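Local structure of oxalate biosynthetic component 1 (Burkholderia thailandensis, 5IKY) at residues K742-L747 / S838-D843; V778-L783 / K930-S935; P784-T789 / H934-A939. The protein produces oxalate under quorum-sensing control as a bifunctional enzyme that joins a lyase activity to an alpha/beta-fold serine hydrolase activity. One frame throughout, in Å; residues are numbered along the deposited sequence.

Contact 1. Residues K742-L747 / S838-D843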
loop_
_atom_site.group_PDB
_atom_site.type_symbol
_atom_site.label_atom_id
_atom_site.label_comp_id
_atom_site.label_asym_id
_atom_site.label_seq_id
_atom_site.Cartn_x
_atom_site.Cartn_y
_atom_site.Cartn_z
ATOM N N LYS A 742 22.694 -28.094 -22.482
ATOM C CA LYS A 742 22.696 -26.810 -23.173
ATOM C C LYS A 742 23.887 -26.695 -24.118
ATOM O O LYS A 742 24.863 -27.435 -23.997
ATOM C CB LYS A 742 22.699 -25.662 -22.164
ATOM C CG LYS A 742 21.601 -25.770 -21.115
ATOM C CD LYS A 742 21.299 -24.421 -20.479
ATOM C CE LYS A 742 20.092 -24.503 -19.559
ATOM N NZ LYS A 742 19.994 -23.327 -18.649
ATOM N N ALA A 743 23.795 -25.766 -25.063
ATOM C CA ALA A 743 24.815 -25.618 -26.093
ATOM C C ALA A 743 25.652 -24.364 -25.873
ATOM O O ALA A 743 25.175 -23.377 -25.316
ATOM C CB ALA A 743 24.170 -25.593 -27.469
ATOM N N CYS A 744 26.904 -24.412 -26.313
ATOM C CA CYS A 744 27.802 -23.275 -26.182
ATOM C C CYS A 744 27.473 -22.211 -27.221
ATOM O O CYS A 744 26.944 -22.522 -28.289
ATOM C CB CYS A 744 29.254 -23.717 -26.335
ATOM S SG CYS A 744 29.698 -25.214 -25.420
ATOM N N GLY A 745 27.782 -20.959 -26.903
ATOM C CA GLY A 745 27.634 -19.874 -27.855
ATOM C C GLY A 745 26.206 -19.413 -28.071
ATOM O O GLY A 745 25.262 -20.191 -27.923
ATOM N N PRO A 746 26.041 -18.132 -28.429
ATOM C CA PRO A 746 24.730 -17.526 -28.670
ATOM C C PRO A 746 24.107 -17.956 -29.994
ATOM O O PRO A 746 24.820 -18.379 -30.904
ATOM C CB PRO A 746 25.042 -16.027 -28.684
ATOM C CG PRO A 746 26.449 -15.951 -29.156
ATOM C CD PRO A 746 27.136 -17.159 -28.580
ATOM N N LEU A 747 22.785 -17.848 -30.090
ATOM C CA LEU A 747 22.082 -18.099 -31.342
ATOM C C LEU A 747 21.545 -16.795 -31.916
ATOM O O LEU A 747 21.201 -15.873 -31.175
ATOM C CB LEU A 747 20.937 -19.094 -31.142
ATOM C CG LEU A 747 21.304 -20.542 -30.817
ATOM C CD1 LEU A 747 20.048 -21.390 -30.711
ATOM C CD2 LEU A 747 22.249 -21.107 -31.867
ATOM N N SER A 838 24.313 -17.699 -24.481
ATOM C CA SER A 838 25.044 -18.957 -24.492
ATOM C C SER A 838 24.583 -19.827 -23.327
ATOM O O SER A 838 24.349 -19.326 -22.225
ATOM C CB SER A 838 26.552 -18.711 -24.415
ATOM O OG SER A 838 27.258 -19.927 -24.243
ATOM N N GLY A 839 24.447 -21.125 -23.573
ATOM C CA GLY A 839 23.976 -22.046 -22.554
ATOM C C GLY A 839 25.105 -22.666 -21.753
ATOM O O GLY A 839 24.884 -23.213 -20.673
ATOM N N ARG A 840 26.318 -22.584 -22.288
ATOM C CA ARG A 840 27.494 -23.142 -21.628
ATOM C C ARG A 840 28.613 -22.109 -21.563
ATOM O O ARG A 840 28.627 -21.152 -22.336
ATOM C CB ARG A 840 27.977 -24.397 -22.360
ATOM C CG ARG A 840 26.920 -25.481 -22.515
ATOM C CD ARG A 840 26.867 -26.397 -21.302
ATOM N NE ARG A 840 28.001 -27.320 -21.260
ATOM C CZ ARG A 840 27.940 -28.595 -21.634
ATOM N NH1 ARG A 840 26.799 -29.104 -22.081
ATOM N NH2 ARG A 840 29.020 -29.362 -21.565
ATOM N N ARG A 841 29.551 -22.305 -20.641
ATOM C CA ARG A 841 30.684 -21.395 -20.506
ATOM C C ARG A 841 31.985 -22.053 -20.953
ATOM O O ARG A 841 31.982 -23.173 -21.465
ATOM C CB ARG A 841 30.815 -20.904 -19.063
ATOM C CG ARG A 841 29.808 -19.831 -18.683
ATOM C CD ARG A 841 30.026 -19.341 -17.260
ATOM N NE ARG A 841 29.119 -18.248 -16.919
ATOM C CZ ARG A 841 29.054 -17.674 -15.722
ATOM N NH1 ARG A 841 29.844 -18.089 -14.740
ATOM N NH2 ARG A 841 28.197 -16.686 -15.507
ATOM N N ASP A 842 33.093 -21.344 -20.754
ATOM C CA ASP A 842 34.407 -21.816 -21.184
ATOM C C ASP A 842 34.804 -23.114 -20.487
ATOM O O ASP A 842 35.336 -24.028 -21.117
ATOM C CB ASP A 842 35.467 -20.742 -20.927
ATOM N N ASP A 843 34.537 -23.189 -19.187
ATOM C CA ASP A 843 34.881 -24.367 -18.398
ATOM C C ASP A 843 33.831 -25.470 -18.526
ATOM O O ASP A 843 33.958 -26.532 -17.916
ATOM C CB ASP A 843 35.064 -23.985 -16.927
ATOM C CG ASP A 843 33.954 -23.086 -16.413
ATOM O OD1 ASP A 843 32.870 -23.062 -17.032
ATOM O OD2 ASP A 843 34.167 -22.404 -15.388
#
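Lys742 and Gly839 bring two loops together beside the alpha/beta hydrolase sheet, where strand 747-752 begins and its antiparallel neighbour 832-836 ends. The loop 742-747 leads into the first of these strands. The loop 838-843 leaves the second. Lys742 lays CB 3.6 Å from Gly839 O. Its chain then runs extended past the glycine, with CD 3.8 Å from the same Gly839 O. The amine leads away and is held by Val847 O, with Tyr791 in cation-pi contact. The backbone end of Lys742 meets Arg840. The arginine chain bends at chi2 and chi3 and folds back, placing its guanidinium by the lysine carbonyl. The resulting bond from Arg840 NH1 to Lys742 O is weak, at 3.2 Å. Ala743 joins through its backbone. Gly839 N donates to Ala743 O at 2.9 Å. Cys744 then sets SG beside the root of Arg840, 3.6 Å from Arg840 CB. Beyond it, Pro746 rests near Ser838 CB and also touches Leu874 of helix 870-879. The Ser838 hydroxyl lies anti to the backbone N (chi1 172°), which turns it to two partners. It accepts a bent bond from Gly745 N at 2.9 Å and donates to Arg840 O at 2.6 Å, in the carbonyl plane on a lone pair.

Contact 2. Residues V778-L783 / K930-S935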
loop_
_atom_site.group_PDB
_atom_site.type_symbol
_atom_site.label_atom_id
_atom_site.label_comp_id
_atom_site.label_asym_id
_atom_site.label_seq_id
_atom_site.Cartn_x
_atom_site.Cartn_y
_atom_site.Cartn_z
ATOM N N VAL A 778 18.200 -5.569 -40.773
ATOM C CA VAL A 778 17.174 -5.643 -39.738
ATOM C C VAL A 778 16.925 -4.296 -39.053
ATOM O O VAL A 778 17.861 -3.550 -38.767
ATOM C CB VAL A 778 17.560 -6.708 -38.685
ATOM C CG1 VAL A 778 16.813 -6.497 -37.392
ATOM C CG2 VAL A 778 17.300 -8.105 -39.232
ATOM N N ASP A 779 15.652 -3.995 -38.805
ATOM C CA ASP A 779 15.254 -2.749 -38.154
ATOM C C ASP A 779 15.556 -2.742 -36.653
ATOM O O ASP A 779 16.091 -1.766 -36.126
ATOM C CB ASP A 779 13.760 -2.494 -38.376
ATOM C CG ASP A 779 13.359 -2.605 -39.835
ATOM O OD1 ASP A 779 13.426 -1.583 -40.551
ATOM O OD2 ASP A 779 12.974 -3.713 -40.266
ATOM N N TRP A 780 15.209 -3.828 -35.967
ATOM C CA TRP A 780 15.373 -3.896 -34.516
ATOM C C TRP A 780 16.128 -5.135 -34.047
ATOM O O TRP A 780 15.838 -6.252 -34.473
ATOM C CB TRP A 780 14.010 -3.858 -33.824
ATOM C CG TRP A 780 13.305 -2.546 -33.925
ATOM C CD1 TRP A 780 12.537 -2.105 -34.964
ATOM C CD2 TRP A 780 13.292 -1.502 -32.944
ATOM N NE1 TRP A 780 12.051 -0.849 -34.691
ATOM C CE2 TRP A 780 12.499 -0.456 -33.458
ATOM C CE3 TRP A 780 13.876 -1.349 -31.682
ATOM C CZ2 TRP A 780 12.275 0.726 -32.755
ATOM C CZ3 TRP A 780 13.652 -0.175 -30.985
ATOM C CH2 TRP A 780 12.858 0.846 -31.523
ATOM N N VAL A 781 17.086 -4.928 -33.150
ATOM C CA VAL A 781 17.775 -6.033 -32.495
ATOM C C VAL A 781 17.153 -6.291 -31.127
ATOM O O VAL A 781 16.953 -5.366 -30.345
ATOM C CB VAL A 781 19.282 -5.748 -32.336
ATOM C CG1 VAL A 781 19.951 -6.841 -31.516
ATOM C CG2 VAL A 781 19.942 -5.616 -33.700
ATOM N N VAL A 782 16.834 -7.550 -30.842
ATOM C CA VAL A 782 16.267 -7.902 -29.547
ATOM C C VAL A 782 17.298 -8.623 -28.685
ATOM O O VAL A 782 17.723 -9.735 -29.002
ATOM C CB VAL A 782 15.015 -8.784 -29.695
ATOM C CG1 VAL A 782 14.481 -9.179 -28.323
ATOM C CG2 VAL A 782 13.948 -8.059 -30.498
ATOM N N LEU A 783 17.701 -7.974 -27.597
ATOM C CA LEU A 783 18.668 -8.544 -26.667
ATOM C C LEU A 783 18.033 -9.667 -25.851
ATOM O O LEU A 783 16.820 -9.676 -25.645
ATOM C CB LEU A 783 19.219 -7.456 -25.743
ATOM C CG LEU A 783 20.018 -6.347 -26.429
ATOM C CD1 LEU A 783 20.407 -5.274 -25.429
ATOM C CD2 LEU A 783 21.250 -6.919 -27.108
ATOM N N LYS A 930 18.972 0.170 -33.176
ATOM C CA LYS A 930 17.828 0.203 -32.273
ATOM C C LYS A 930 17.629 -1.151 -31.603
ATOM O O LYS A 930 17.369 -2.153 -32.270
ATOM C CB LYS A 930 16.566 0.618 -33.029
ATOM C CG LYS A 930 16.620 2.035 -33.579
ATOM C CD LYS A 930 15.512 2.285 -34.588
ATOM C CE LYS A 930 15.692 1.421 -35.825
ATOM N NZ LYS A 930 14.672 1.717 -36.870
ATOM N N CYS A 931 17.753 -1.172 -30.278
ATOM C CA CYS A 931 17.676 -2.416 -29.522
ATOM C C CYS A 931 16.518 -2.439 -28.530
ATOM O O CYS A 931 16.212 -1.434 -27.890
ATOM C CB CYS A 931 18.988 -2.665 -28.771
ATOM S SG CYS A 931 20.466 -2.673 -29.808
ATOM N N PHE A 932 15.877 -3.598 -28.416
ATOM C CA PHE A 932 14.867 -3.825 -27.392
ATOM C C PHE A 932 15.482 -4.594 -26.230
ATOM O O PHE A 932 16.296 -5.496 -26.435
ATOM C CB PHE A 932 13.671 -4.590 -27.962
ATOM C CG PHE A 932 12.685 -3.721 -28.688
ATOM C CD1 PHE A 932 12.285 -2.507 -28.152
ATOM C CD2 PHE A 932 12.165 -4.113 -29.912
ATOM C CE1 PHE A 932 11.376 -1.705 -28.819
ATOM C CE2 PHE A 932 11.258 -3.315 -30.583
ATOM C CZ PHE A 932 10.864 -2.109 -30.038
ATOM N N ALA A 933 15.093 -4.233 -25.013
ATOM C CA ALA A 933 15.610 -4.897 -23.824
ATOM C C ALA A 933 14.489 -5.263 -22.864
ATOM O O ALA A 933 13.523 -4.515 -22.705
ATOM C CB ALA A 933 16.638 -4.015 -23.126
ATOM N N HIS A 934 14.623 -6.422 -22.232
ATOM C CA HIS A 934 13.689 -6.850 -21.200
ATOM C C HIS A 934 14.425 -7.574 -20.079
ATOM O O HIS A 934 15.393 -8.294 -20.331
ATOM C CB HIS A 934 12.605 -7.757 -21.785
ATOM C CG HIS A 934 11.745 -8.412 -20.748
ATOM N ND1 HIS A 934 10.901 -7.700 -19.923
ATOM C CD2 HIS A 934 11.608 -9.712 -20.396
ATOM C CE1 HIS A 934 10.278 -8.534 -19.110
ATOM N NE2 HIS A 934 10.689 -9.760 -19.377
ATOM N N SER A 935 13.958 -7.371 -18.849
ATOM C CA SER A 935 14.532 -8.016 -17.671
ATOM C C SER A 935 16.023 -7.706 -17.530
ATOM O O SER A 935 16.408 -6.559 -17.304
ATOM C CB SER A 935 14.306 -9.531 -17.725
ATOM O OG SER A 935 14.760 -10.161 -16.541
#
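Trp780 and Phe932 form an offset stack. The six-membered ring of the indole and the phenyl ring lie 4.1 Å apart by their centroids, with planes only 5° from parallel. Trp780 CE3 sits over the centre of the Phe932 face. The opposite indole face carries Lys930 CB, a CH-pi contact 3.7 Å from the centroid of the six-membered ring. The indole is thus clamped between two side chains of one strand. The lysine chain continues along the indole and bends at chi3, which brings CE to 3.2 Å from Asp779 O. Val782 CG2 approaches the phenyl ring at its edge. Trp780, Val782, Lys930 and Phe932 share one face of the parallel middle of the mixed alpha/beta hydrolase sheet, where strands 780-782 and 929-935 are neighbours. Val781 and Cys931 pair on the other face, CB to SG at 4.2 Å. Three backbone bonds join the parallel strands: Val781 N to Lys930 O, Phe932 N to Val781 O and Leu783 N to Phe932 O. Farther out, Phe805 stacks with Phe932, and Ile1086, Phe1089 and His1090 of helix 1080-1090 pack against Trp780. Strands 832-836 and 969-976 flank the pair.

Contact 3. Residues P784-T789 / H934-A939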
loop_
_atom_site.group_PDB
_atom_site.type_symbol
_atom_site.label_atom_id
_atom_site.label_comp_id
_atom_site.label_asym_id
_atom_site.label_seq_id
_atom_site.Cartn_x
_atom_site.Cartn_y
_atom_site.Cartn_z
ATOM N N PRO A 784 18.851 -10.623 -25.386
ATOM C CA PRO A 784 18.310 -11.740 -24.605
ATOM C C PRO A 784 17.961 -11.349 -23.172
ATOM O O PRO A 784 18.597 -10.466 -22.595
ATOM C CB PRO A 784 19.452 -12.758 -24.621
ATOM C CG PRO A 784 20.678 -11.927 -24.738
ATOM C CD PRO A 784 20.300 -10.767 -25.618
ATOM N N SER A 785 16.948 -12.002 -22.613
ATOM C CA SER A 785 16.630 -11.847 -21.201
ATOM C C SER A 785 17.294 -12.973 -20.418
ATOM O O SER A 785 18.177 -13.657 -20.933
ATOM C CB SER A 785 15.117 -11.844 -20.973
ATOM O OG SER A 785 14.522 -13.028 -21.471
ATOM N N THR A 786 16.864 -13.167 -19.177
ATOM C CA THR A 786 17.471 -14.171 -18.308
ATOM C C THR A 786 17.183 -15.630 -18.711
ATOM O O THR A 786 18.108 -16.442 -18.753
ATOM C CB THR A 786 17.032 -13.961 -16.843
ATOM O OG1 THR A 786 17.406 -12.646 -16.417
ATOM C CG2 THR A 786 17.689 -14.988 -15.933
ATOM N N PRO A 787 15.915 -15.979 -19.010
ATOM C CA PRO A 787 15.690 -17.404 -19.283
ATOM C C PRO A 787 16.032 -17.839 -20.708
ATOM O O PRO A 787 15.978 -19.033 -21.005
ATOM C CB PRO A 787 14.191 -17.564 -19.027
ATOM C CG PRO A 787 13.624 -16.253 -19.427
ATOM C CD PRO A 787 14.648 -15.220 -19.027
ATOM N N THR A 788 16.377 -16.892 -21.575
ATOM C CA THR A 788 16.621 -17.210 -22.979
ATOM C C THR A 788 18.052 -17.675 -23.237
ATOM O O THR A 788 18.853 -16.951 -23.831
ATOM C CB THR A 788 16.322 -16.000 -23.883
ATOM O OG1 THR A 788 17.214 -14.926 -23.558
ATOM C CG2 THR A 788 14.886 -15.537 -23.691
ATOM N N THR A 789 18.366 -18.890 -22.794
ATOM C CA THR A 789 19.685 -19.475 -23.021
ATOM C C THR A 789 19.644 -20.514 -24.141
ATOM O O THR A 789 18.571 -20.879 -24.621
ATOM C CB THR A 789 20.243 -20.126 -21.742
ATOM O OG1 THR A 789 19.232 -20.938 -21.135
ATOM C CG2 THR A 789 20.680 -19.056 -20.752
ATOM N N HIS A 934 14.623 -6.422 -22.232
ATOM C CA HIS A 934 13.689 -6.850 -21.200
ATOM C C HIS A 934 14.425 -7.574 -20.079
ATOM O O HIS A 934 15.393 -8.294 -20.331
ATOM C CB HIS A 934 12.605 -7.757 -21.785
ATOM C CG HIS A 934 11.745 -8.412 -20.748
ATOM N ND1 HIS A 934 10.901 -7.700 -19.923
ATOM C CD2 HIS A 934 11.608 -9.712 -20.396
ATOM C CE1 HIS A 934 10.278 -8.534 -19.110
ATOM N NE2 HIS A 934 10.689 -9.760 -19.377
ATOM N N SER A 935 13.958 -7.371 -18.849
ATOM C CA SER A 935 14.532 -8.016 -17.671
ATOM C C SER A 935 16.023 -7.706 -17.530
ATOM O O SER A 935 16.408 -6.559 -17.304
ATOM C CB SER A 935 14.306 -9.531 -17.725
ATOM O OG SER A 935 14.760 -10.161 -16.541
ATOM N N SER A 936 16.855 -8.732 -17.673
ATOM C CA SER A 936 18.299 -8.573 -17.540
ATOM C C SER A 936 18.929 -8.028 -18.817
ATOM O O SER A 936 20.148 -7.888 -18.904
ATOM C CB SER A 936 18.950 -9.907 -17.168
ATOM O OG SER A 936 18.583 -10.924 -18.087
ATOM N N GLY A 937 18.090 -7.724 -19.804
ATOM C CA GLY A 937 18.555 -7.220 -21.083
ATOM C C GLY A 937 19.324 -5.919 -20.967
ATOM O O GLY A 937 20.309 -5.704 -21.672
ATOM N N ILE A 938 18.876 -5.047 -20.069
ATOM C CA ILE A 938 19.534 -3.762 -19.868
ATOM C C ILE A 938 20.937 -3.957 -19.285
ATOM O O ILE A 938 21.835 -3.146 -19.516
ATOM C CB ILE A 938 18.696 -2.835 -18.948
ATOM C CG1 ILE A 938 19.319 -1.439 -18.871
ATOM C CG2 ILE A 938 18.535 -3.439 -17.560
ATOM C CD1 ILE A 938 19.509 -0.786 -20.221
ATOM N N ALA A 939 21.127 -5.049 -18.549
ATOM C CA ALA A 939 22.429 -5.366 -17.972
ATOM C C ALA A 939 23.397 -5.840 -19.049
ATOM O O ALA A 939 24.548 -5.406 -19.099
ATOM C CB ALA A 939 22.288 -6.420 -16.887
#
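Ser935 packs its CB against Ser785 CB while its own backbone takes a rare shape, with phi 57° and psi -114°. This strained, epsilon-like conformation, at the first corner of a type II' turn, is that of a nucleophile elbow. Strand 929-935 ends there, and helix 937-955 begins after a single residue, Ser936. The turn runs from His934 to Gly937 and is closed by a 2.8 Å bond from Gly937 N to His934 O. At its corner the Ser935 hydroxyl bonds to His1069 NE2, so Ser935 is probably the hydrolase nucleophile and His1069 its histidine partner.

The loop 784-789 lies beside this turn. Pro784 O faces Gly937 CA at 3.6 Å, a CA-H...O contact. Ser785 CB lies beside the elbow, 3.6 Å from His934 O and 4.1 Å from His934 CD2. The imidazole itself is fixed by a bond from ND1 to Phe974 O and meets the ring of His1069. Thr788 OG1 donates to Ser785 O from above the carbonyl plane, across the turn through Thr786 and Pro787.

Thr786 supplies the polar link. Its hydroxyl sits beside its own backbone N (chi1 -58°) and bonds to Ser936 OG at 2.7 Å; either hydroxyl may be the donor. Thr786 OG1 also lies 3.6 Å from Ser935 OG. On helix 849-860, Thr786 packs on Met852 and Ser936 on Arg856.

In alpha/beta hydrolases the oxyanion hole commonly draws on the residue after the nucleophile and on the loop after the third strand. By that pattern Ser936 and this loop would be candidates, but this enzyme's oxyanion hole is unusual, so the pattern may not hold. The chemistry implies that one short hydroxyl-hydroxyl bond couples the loop to the residue after the probable nucleophile.

How the contacts relate
All three contacts belong to the C-terminal alpha/beta hydrolase part of the chain. Contact 2 pairs two strands of the sheet, and contact 3 takes over where those strands end. The two share His934 and Ser935, and their centres are 11 Å apart. Leu783 CD1 meets Gly937 O at 3.8 Å across them. Contact 3 holds the probable nucleophile, Ser935, of the hydrolase site. Contact 1 lies at the far end of the loop 784-789, its centre 15 Å from that of contact 3, where Lys742 NZ packs 3.5 Å from Thr789 OG1. Contacts 1 and 2 do not touch; their nearest atoms are about 7 Å apart. The magnesium site at His227 and Glu477 involves none of the three.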